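HD domain-containing protein (Aquifex aeolicus, PDB 2HEK) is of unknown function but binds GDP and zinc and, as an HD-domain protein, may act as a dGTPase. Local coordinates at residues Glu293-Thr298 with Tyr352-Asp357; Lys318-Gly323 with Ala344-Ile349. All blocks are in the same frame, centred on the assembly; numbering follows the deposited sequence.

In the fold
Both contacts involve the strand 349-356, the central member of a three-stranded antiparallel sheet, or the chain just ahead of it. Contact 1 lies at the middle of the strand, where the helix 292-305 packs on the sheet through buried rings and aliphatic branches. Contact 2, with its centre about 24 Å from that of contact 1, sits at the strand's start, where the sheet frays into loops. It is only partly buried, and its small apolar cluster is accompanied by two backbone hydrogen bonds and a bridging water. Along the chain, contact 2 is nested within the loop that contact 1 closes. A second subunit reaches contact 2, whereas contact 1 is built within one chain.

Contact 1. Residues Glu293-Thr298 with Tyr352-Asp357; sequences EKFSET and YRIYVD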
ATOM      1  N   GLU A 293     -14.965  39.183   5.320  1.00 50.00           N
ATOM      2  CA  GLU A 293     -14.813  40.571   5.733  1.00 49.86           C
ATOM      3  C   GLU A 293     -13.360  41.031   5.684  1.00 48.26           C
ATOM      4  O   GLU A 293     -13.092  42.101   5.158  1.00 45.73           O
ATOM      5  CB  GLU A 293     -15.423  40.835   7.114  1.00 50.60           C
ATOM      6  CG  GLU A 293     -15.657  42.330   7.342  1.00 52.56           C
ATOM      7  CD  GLU A 293     -16.281  42.674   8.702  1.00 52.92           C
ATOM      8  OE1 GLU A 293     -16.784  41.769   9.417  1.00 49.94           O
ATOM      9  OE2 GLU A 293     -16.254  43.881   9.033  1.00 53.12           O
ATOM     10  N   LYS A 294     -12.430  40.234   6.222  1.00 48.83           N
ATOM     11  CA  LYS A 294     -10.999  40.544   6.111  1.00 50.71           C
ATOM     12  C   LYS A 294     -10.561  40.693   4.636  1.00 51.72           C
ATOM     13  O   LYS A 294      -9.861  41.659   4.260  1.00 50.76           O
ATOM     14  CB  LYS A 294     -10.178  39.482   6.836  1.00 53.91           C
ATOM     15  CG  LYS A 294      -8.717  39.831   7.109  1.00 56.62           C
ATOM     16  CD  LYS A 294      -7.997  38.608   7.690  1.00 58.93           C
ATOM     17  CE  LYS A 294      -6.812  38.988   8.581  1.00 62.63           C
ATOM     18  NZ  LYS A 294      -5.515  39.137   7.835  1.00 65.10           N
ATOM     19  N   PHE A 295     -10.994  39.752   3.802  1.00 48.55           N
ATOM     20  CA  PHE A 295     -10.791  39.842   2.347  1.00 47.39           C
ATOM     21  C   PHE A 295     -11.311  41.171   1.767  1.00 48.67           C
ATOM     22  O   PHE A 295     -10.549  41.892   1.126  1.00 46.90           O
ATOM     23  CB  PHE A 295     -11.448  38.641   1.640  1.00 44.04           C
ATOM     24  CG  PHE A 295     -11.473  38.740   0.143  1.00 43.65           C
ATOM     25  CD1 PHE A 295     -10.296  38.618  -0.608  1.00 43.12           C
ATOM     26  CD2 PHE A 295     -12.671  38.936  -0.526  1.00 43.05           C
ATOM     27  CE1 PHE A 295     -10.318  38.708  -1.995  1.00 41.28           C
ATOM     28  CE2 PHE A 295     -12.708  39.042  -1.911  1.00 44.14           C
ATOM     29  CZ  PHE A 295     -11.521  38.911  -2.654  1.00 43.49           C
ATOM     30  N   SER A 296     -12.597  41.462   1.972  1.00 50.09           N
ATOM     31  CA  SER A 296     -13.237  42.679   1.432  1.00 55.45           C
ATOM     32  C   SER A 296     -12.524  43.953   1.877  1.00 57.54           C
ATOM     33  O   SER A 296     -12.325  44.873   1.069  1.00 57.84           O
ATOM     34  CB  SER A 296     -14.710  42.770   1.838  1.00 57.52           C
ATOM     35  OG  SER A 296     -15.430  41.607   1.463  1.00 60.18           O
ATOM     36  N   GLU A 297     -12.138  43.991   3.151  1.00 58.36           N
ATOM     37  CA  GLU A 297     -11.449  45.149   3.712  1.00 69.56           C
ATOM     38  C   GLU A 297     -10.003  45.307   3.211  1.00 61.68           C
ATOM     39  O   GLU A 297      -9.542  46.431   3.000  1.00 61.55           O
ATOM     40  CB  GLU A 297     -11.423  45.069   5.238  1.00 62.56           C
ATOM     41  CG  GLU A 297     -10.942  46.339   5.918  1.00 73.22           C
ATOM     42  CD  GLU A 297     -11.935  47.478   5.794  1.00 65.36           C
ATOM     43  OE1 GLU A 297     -13.000  47.273   5.177  1.00 77.37           O
ATOM     44  OE2 GLU A 297     -11.648  48.575   6.315  1.00 77.42           O
ATOM     45  N   THR A 298      -9.293  44.194   3.017  1.00 59.39           N
ATOM     46  CA  THR A 298      -7.930  44.256   2.496  1.00 55.55           C
ATOM     47  C   THR A 298      -7.987  44.673   1.024  1.00 53.38           C
ATOM     48  O   THR A 298      -7.217  45.521   0.587  1.00 55.44           O
ATOM     49  CB  THR A 298      -7.166  42.930   2.729  1.00 55.39           C
ATOM     50  OG1 THR A 298      -7.242  42.590   4.116  1.00 55.14           O
ATOM     51  CG2 THR A 298      -5.690  43.054   2.358  1.00 54.71           C
ATOM     52  N   TYR A 352     -10.494  32.938   0.300  1.00 33.78           N
ATOM     53  CA  TYR A 352     -10.381  34.196  -0.452  1.00 36.74           C
ATOM     54  C   TYR A 352      -8.930  34.535  -0.517  1.00 34.52           C
ATOM     55  O   TYR A 352      -8.248  34.526   0.486  1.00 37.98           O
ATOM     56  CB  TYR A 352     -11.189  35.328   0.238  1.00 42.32           C
ATOM     57  CG  TYR A 352     -12.558  34.839   0.595  1.00 38.82           C
ATOM     58  CD1 TYR A 352     -12.826  34.369   1.874  1.00 39.75           C
ATOM     59  CD2 TYR A 352     -13.548  34.756  -0.373  1.00 38.59           C
ATOM     60  CE1 TYR A 352     -14.081  33.874   2.193  1.00 39.57           C
ATOM     61  CE2 TYR A 352     -14.776  34.231  -0.077  1.00 40.95           C
ATOM     62  CZ  TYR A 352     -15.034  33.819   1.220  1.00 38.78           C
ATOM     63  OH  TYR A 352     -16.258  33.300   1.518  1.00 44.13           O
ATOM     64  N   ARG A 353      -8.436  34.790  -1.715  1.00 34.36           N
ATOM     65  CA  ARG A 353      -7.018  35.044  -1.867  1.00 34.82           C
ATOM     66  C   ARG A 353      -6.783  36.386  -2.523  1.00 35.09           C
ATOM     67  O   ARG A 353      -7.523  36.773  -3.419  1.00 35.39           O
ATOM     68  CB  ARG A 353      -6.326  33.934  -2.701  1.00 31.01           C
ATOM     69  CG  ARG A 353      -5.818  32.773  -1.831  1.00 33.93           C
ATOM     70  CD  ARG A 353      -6.933  31.856  -1.402  1.00 32.41           C
ATOM     71  NE  ARG A 353      -6.366  30.643  -0.779  1.00 35.13           N
ATOM     72  CZ  ARG A 353      -6.223  29.466  -1.399  1.00 34.24           C
ATOM     73  NH1 ARG A 353      -6.637  29.305  -2.666  1.00 30.57           N
ATOM     74  NH2 ARG A 353      -5.689  28.434  -0.727  1.00 31.75           N
ATOM     75  N   ILE A 354      -5.731  37.063  -2.097  1.00 36.54           N
ATOM     76  CA  ILE A 354      -5.271  38.271  -2.822  1.00 37.56           C
ATOM     77  C   ILE A 354      -3.822  38.048  -3.214  1.00 32.76           C
ATOM     78  O   ILE A 354      -2.993  37.654  -2.394  1.00 37.33           O
ATOM     79  CB  ILE A 354      -5.394  39.587  -1.981  1.00 38.26           C
ATOM     80  CG1 ILE A 354      -6.845  39.821  -1.556  1.00 40.64           C
ATOM     81  CG2 ILE A 354      -4.908  40.809  -2.791  1.00 36.36           C
ATOM     82  CD1 ILE A 354      -7.028  40.992  -0.550  1.00 39.89           C
ATOM     83  N   TYR A 355      -3.532  38.290  -4.476  1.00 33.19           N
ATOM     84  CA  TYR A 355      -2.189  38.109  -5.004  1.00 36.66           C
ATOM     85  C   TYR A 355      -1.682  39.451  -5.525  1.00 39.35           C
ATOM     86  O   TYR A 355      -2.458  40.200  -6.122  1.00 39.82           O
ATOM     87  CB  TYR A 355      -2.262  37.175  -6.214  1.00 34.90           C
ATOM     88  CG  TYR A 355      -2.785  35.778  -5.904  1.00 34.10           C
ATOM     89  CD1 TYR A 355      -4.107  35.454  -6.142  1.00 34.05           C
ATOM     90  CD2 TYR A 355      -1.932  34.782  -5.386  1.00 34.60           C
ATOM     91  CE1 TYR A 355      -4.610  34.148  -5.888  1.00 34.27           C
ATOM     92  CE2 TYR A 355      -2.416  33.477  -5.137  1.00 34.08           C
ATOM     93  CZ  TYR A 355      -3.758  33.183  -5.383  1.00 33.78           C
ATOM     94  OH  TYR A 355      -4.275  31.922  -5.146  1.00 33.32           O
ATOM     95  N   VAL A 356      -0.387  39.710  -5.364  1.00 41.77           N
ATOM     96  CA  VAL A 356       0.221  40.934  -5.901  1.00 45.83           C
ATOM     97  C   VAL A 356       1.505  40.681  -6.689  1.00 47.36           C
ATOM     98  O   VAL A 356       2.277  39.776  -6.368  1.00 48.03           O
ATOM     99  CB  VAL A 356       0.521  41.968  -4.783  1.00 46.87           C
ATOM    100  CG1 VAL A 356      -0.746  42.362  -4.087  1.00 49.61           C
ATOM    101  CG2 VAL A 356       1.483  41.399  -3.777  1.00 47.70           C
ATOM    102  N   ASP A 357       1.716  41.491  -7.724  1.00 50.47           N
ATOM    103  CA  ASP A 357       2.988  41.545  -8.447  1.00 50.74           C
ATOM    104  C   ASP A 357       4.143  41.378  -7.470  1.00 49.69           C
ATOM    105  O   ASP A 357       4.191  42.047  -6.444  1.00 47.54           O
ATOM    106  CB  ASP A 357       3.089  42.883  -9.180  1.00 53.27           C
ATOM    107  CG  ASP A 357       4.250  42.936 -10.163  1.00 55.78           C
ATOM    108  OD1 ASP A 357       3.983  43.159 -11.369  1.00 58.23           O
ATOM    109  OD2 ASP A 357       5.413  42.752  -9.733  1.00 54.71           O
TER
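F295 and Y352 form the aromatic half of this contact. The CB of Y352 sits over one face of the F295 ring in a CH-pi contact, 3.8 Å from its centroid. The shortest approach is 3.4 Å, from Y352 CB to F295 CG. The two rings are nearly parallel, with planes at 29°, but slid apart so that they barely overlap. With CG anti to the carbonyl carbon (chi1 -47°), the tyrosine ring leads away from the helix, and its OH bonds to E317 OE2. A phenylalanine, all hydrocarbon, suits the buried inner side of the helix, while tyrosine can cover it with its CB and still carry its hydroxyl to a polar partner.

Aliphatic contacts continue along the strand. I354, two residues on and on the same face as Y352, uses both atoms of its longer branch. CG1 meets F295 CE1 at 3.7 Å, and CD1 of I354 reaches T298 CG2 at 3.8 Å. The branched isoleucine thus fills the angle between an aromatic ring and the next turn of the helix.

The one polar side chain of the helix to touch the strand turns back on its own backbone. T298 OG1 bonds to K294 O at 2.8 Å from above the carbonyl plane, while T298 N reaches that oxygen from the opposite face. Turning the hydroxyl back this way leaves CG2, anti to the backbone N, for the isoleucine. On the strand, R353 points away from the helix, its NH1 bonding to F222 O and its NE to S288 OG.

The short helix and strand segments run at 25° to each other, and L287 and E315 of the flanking strands also touch the helix: helix 292-305 lies along one face of a three-stranded antiparallel sheet, an alpha+beta arrangement.

Contact 2. Residues Lys318-Gly323 with Ala344-Ile349; sequences KEVYGG and ASLKPI
An antiparallel hydrogen-bonded beta bridge at the end of a sheet pairs K318 with I349, beyond which one chain runs on as a loop and the other leads back to the helix 341-345. K318 N donates to I349 O at 2.8 Å, with the donor in the carbonyl plane. The return bond runs from I349 N to K318 O at 2.7 Å, with the donor tilted 21° from the plane of the K318 carbonyl. P348, just before the bridge, has no N-H to offer; its CB lies 3.6 Å from K318 O.

The bridge joins the outer strand 311-318 to the central strand 349-356 of the three-stranded antiparallel sheet; beyond it V320 takes over. Its CG1, anti to the backbone N (chi1 169°), meets L346 CD1 at 3.8 Å, the two side chains crossing at about a right angle. The other branch, CG2, turns to I349 CG1 at 3.9 Å and lies 3.3 Å from K347 O. A beta-branched valine suits this wedge because its two methyls serve both neighbours at once.

Farther out, a water spans the gap, accepting from Y321 N and donating to L346 O at 3.1 Å. The tyrosine's OH bonds to H337 ND1, and the N of G323 sits 3.3 Å above the plane of the Y321 ring, over its centre. K347, exposed and pointing away from the loop 318-323, gives its backbone N to S345 OG of the second subunit, whose L342 packs on L346.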
ATOM      1  N   LYS A 318     -16.781  26.190  -2.262  1.00 57.75           N
ATOM      2  CA  LYS A 318     -17.099  24.840  -2.742  1.00 52.31           C
ATOM      3  C   LYS A 318     -17.763  23.914  -1.712  1.00 50.72           C
ATOM      4  O   LYS A 318     -17.252  23.707  -0.600  1.00 45.86           O
ATOM      5  CB  LYS A 318     -15.825  24.169  -3.231  1.00 53.68           C
ATOM      6  CG  LYS A 318     -16.034  22.827  -3.871  1.00 53.15           C
ATOM      7  CD  LYS A 318     -16.576  23.012  -5.282  1.00 56.96           C
ATOM      8  CE  LYS A 318     -16.885  21.676  -5.958  1.00 59.13           C
ATOM      9  NZ  LYS A 318     -16.968  21.796  -7.448  1.00 61.25           N
ATOM     10  N   GLU A 319     -18.875  23.312  -2.116  1.00 50.05           N
ATOM     11  CA  GLU A 319     -19.660  22.449  -1.246  1.00 56.70           C
ATOM     12  C   GLU A 319     -19.056  21.056  -1.165  1.00 48.01           C
ATOM     13  O   GLU A 319     -18.873  20.397  -2.166  1.00 50.26           O
ATOM     14  CB  GLU A 319     -21.103  22.330  -1.763  1.00 54.72           C
ATOM     15  CG  GLU A 319     -22.065  23.445  -1.312  1.00 60.93           C
ATOM     16  CD  GLU A 319     -23.521  23.069  -1.561  1.00 58.60           C
ATOM     17  OE1 GLU A 319     -23.882  22.807  -2.737  1.00 67.32           O
ATOM     18  OE2 GLU A 319     -24.299  23.018  -0.579  1.00 68.10           O
ATOM     19  N   VAL A 320     -18.805  20.609   0.051  1.00 45.52           N
ATOM     20  CA  VAL A 320     -18.188  19.315   0.313  1.00 45.73           C
ATOM     21  C   VAL A 320     -19.266  18.221   0.268  1.00 46.24           C
ATOM     22  O   VAL A 320     -18.983  17.050  -0.025  1.00 45.24           O
ATOM     23  CB  VAL A 320     -17.513  19.370   1.691  1.00 45.81           C
ATOM     24  CG1 VAL A 320     -17.069  17.975   2.194  1.00 46.93           C
ATOM     25  CG2 VAL A 320     -16.345  20.381   1.658  1.00 43.65           C
ATOM     26  N   TYR A 321     -20.503  18.611   0.566  1.00 43.96           N
ATOM     27  CA  TYR A 321     -21.644  17.729   0.390  1.00 43.38           C
ATOM     28  C   TYR A 321     -22.799  18.585  -0.131  1.00 44.70           C
ATOM     29  O   TYR A 321     -23.118  19.611   0.464  1.00 42.45           O
ATOM     30  CB  TYR A 321     -22.023  17.073   1.705  1.00 50.03           C
ATOM     31  CG  TYR A 321     -23.392  16.398   1.681  1.00 43.74           C
ATOM     32  CD1 TYR A 321     -23.660  15.356   0.790  1.00 48.73           C
ATOM     33  CD2 TYR A 321     -24.406  16.796   2.554  1.00 46.82           C
ATOM     34  CE1 TYR A 321     -24.918  14.728   0.759  1.00 49.96           C
ATOM     35  CE2 TYR A 321     -25.669  16.176   2.536  1.00 48.37           C
ATOM     36  CZ  TYR A 321     -25.915  15.142   1.640  1.00 46.11           C
ATOM     37  OH  TYR A 321     -27.155  14.511   1.609  1.00 50.18           O
ATOM     38  N   GLY A 322     -23.406  18.167  -1.231  1.00 49.20           N
ATOM     39  CA  GLY A 322     -24.454  18.969  -1.895  1.00 54.71           C
ATOM     40  C   GLY A 322     -25.903  18.753  -1.463  1.00 56.97           C
ATOM     41  O   GLY A 322     -26.805  19.383  -2.022  1.00 59.01           O
ATOM     42  N   GLY A 323     -26.135  17.873  -0.486  1.00 56.49           N
ATOM     43  CA  GLY A 323     -27.484  17.604   0.033  1.00 58.61           C
ATOM     44  C   GLY A 323     -28.384  16.710  -0.822  1.00 60.03           C
ATOM     45  O   GLY A 323     -29.555  16.511  -0.489  1.00 61.34           O
ATOM     46  N   ALA A 344     -24.084  15.355   7.450  1.00 47.94           N
ATOM     47  CA  ALA A 344     -24.989  16.461   7.776  1.00 49.47           C
ATOM     48  C   ALA A 344     -24.217  17.702   8.191  1.00 48.66           C
ATOM     49  O   ALA A 344     -24.710  18.829   8.022  1.00 50.31           O
ATOM     50  CB  ALA A 344     -25.952  16.058   8.916  1.00 49.52           C
ATOM     51  N   SER A 345     -23.029  17.485   8.752  1.00 46.54           N
ATOM     52  CA  SER A 345     -22.243  18.549   9.357  1.00 49.04           C
ATOM     53  C   SER A 345     -21.058  19.103   8.525  1.00 48.28           C
ATOM     54  O   SER A 345     -20.446  20.118   8.922  1.00 47.92           O
ATOM     55  CB  SER A 345     -21.666  18.024  10.655  1.00 53.05           C
ATOM     56  OG  SER A 345     -20.484  17.288  10.359  1.00 60.26           O
ATOM     57  N   LEU A 346     -20.694  18.441   7.419  1.00 44.73           N
ATOM     58  CA  LEU A 346     -19.557  18.883   6.597  1.00 41.36           C
ATOM     59  C   LEU A 346     -19.786  20.296   6.067  1.00 43.24           C
ATOM     60  O   LEU A 346     -20.754  20.550   5.363  1.00 38.95           O
ATOM     61  CB  LEU A 346     -19.329  17.945   5.403  1.00 42.35           C
ATOM     62  CG  LEU A 346     -18.899  16.502   5.727  1.00 42.92           C
ATOM     63  CD1 LEU A 346     -18.994  15.579   4.482  1.00 43.26           C
ATOM     64  CD2 LEU A 346     -17.462  16.504   6.297  1.00 41.74           C
ATOM     65  N   LYS A 347     -18.888  21.207   6.406  1.00 47.24           N
ATOM     66  CA  LYS A 347     -19.025  22.598   6.003  1.00 60.56           C
ATOM     67  C   LYS A 347     -18.382  22.836   4.617  1.00 49.75           C
ATOM     68  O   LYS A 347     -17.458  22.121   4.230  1.00 47.25           O
ATOM     69  CB  LYS A 347     -18.414  23.504   7.081  1.00 49.41           C
ATOM     70  CG  LYS A 347     -19.173  23.495   8.430  1.00 69.69           C
ATOM     71  CD  LYS A 347     -18.395  24.243   9.544  1.00 52.44           C
ATOM     72  CE  LYS A 347     -19.321  24.639  10.717  1.00 70.88           C
ATOM     73  NZ  LYS A 347     -18.604  25.374  11.816  1.00 57.26           N
ATOM     74  N   PRO A 348     -18.883  23.832   3.863  1.00 51.25           N
ATOM     75  CA  PRO A 348     -18.256  24.164   2.585  1.00 49.54           C
ATOM     76  C   PRO A 348     -16.855  24.757   2.740  1.00 43.52           C
ATOM     77  O   PRO A 348     -16.495  25.289   3.791  1.00 40.87           O
ATOM     78  CB  PRO A 348     -19.196  25.206   1.982  1.00 51.88           C
ATOM     79  CG  PRO A 348     -19.874  25.836   3.188  1.00 53.85           C
ATOM     80  CD  PRO A 348     -20.051  24.689   4.146  1.00 52.64           C
ATOM     81  N   ILE A 349     -16.052  24.613   1.701  1.00 39.19           N
ATOM     82  CA  ILE A 349     -14.742  25.240   1.683  1.00 36.89           C
ATOM     83  C   ILE A 349     -14.945  26.681   1.213  1.00 36.34           C
ATOM     84  O   ILE A 349     -15.555  26.910   0.174  1.00 40.19           O
ATOM     85  CB  ILE A 349     -13.778  24.464   0.722  1.00 36.21           C
ATOM     86  CG1 ILE A 349     -13.544  23.036   1.245  1.00 35.65           C
ATOM     87  CG2 ILE A 349     -12.452  25.257   0.465  1.00 32.38           C
ATOM     88  CD1 ILE A 349     -13.110  22.009   0.117  1.00 36.67           C
TER
HETATM   89  O   HOH W   1     -20.597  21.230   2.325  1.00 42.58           O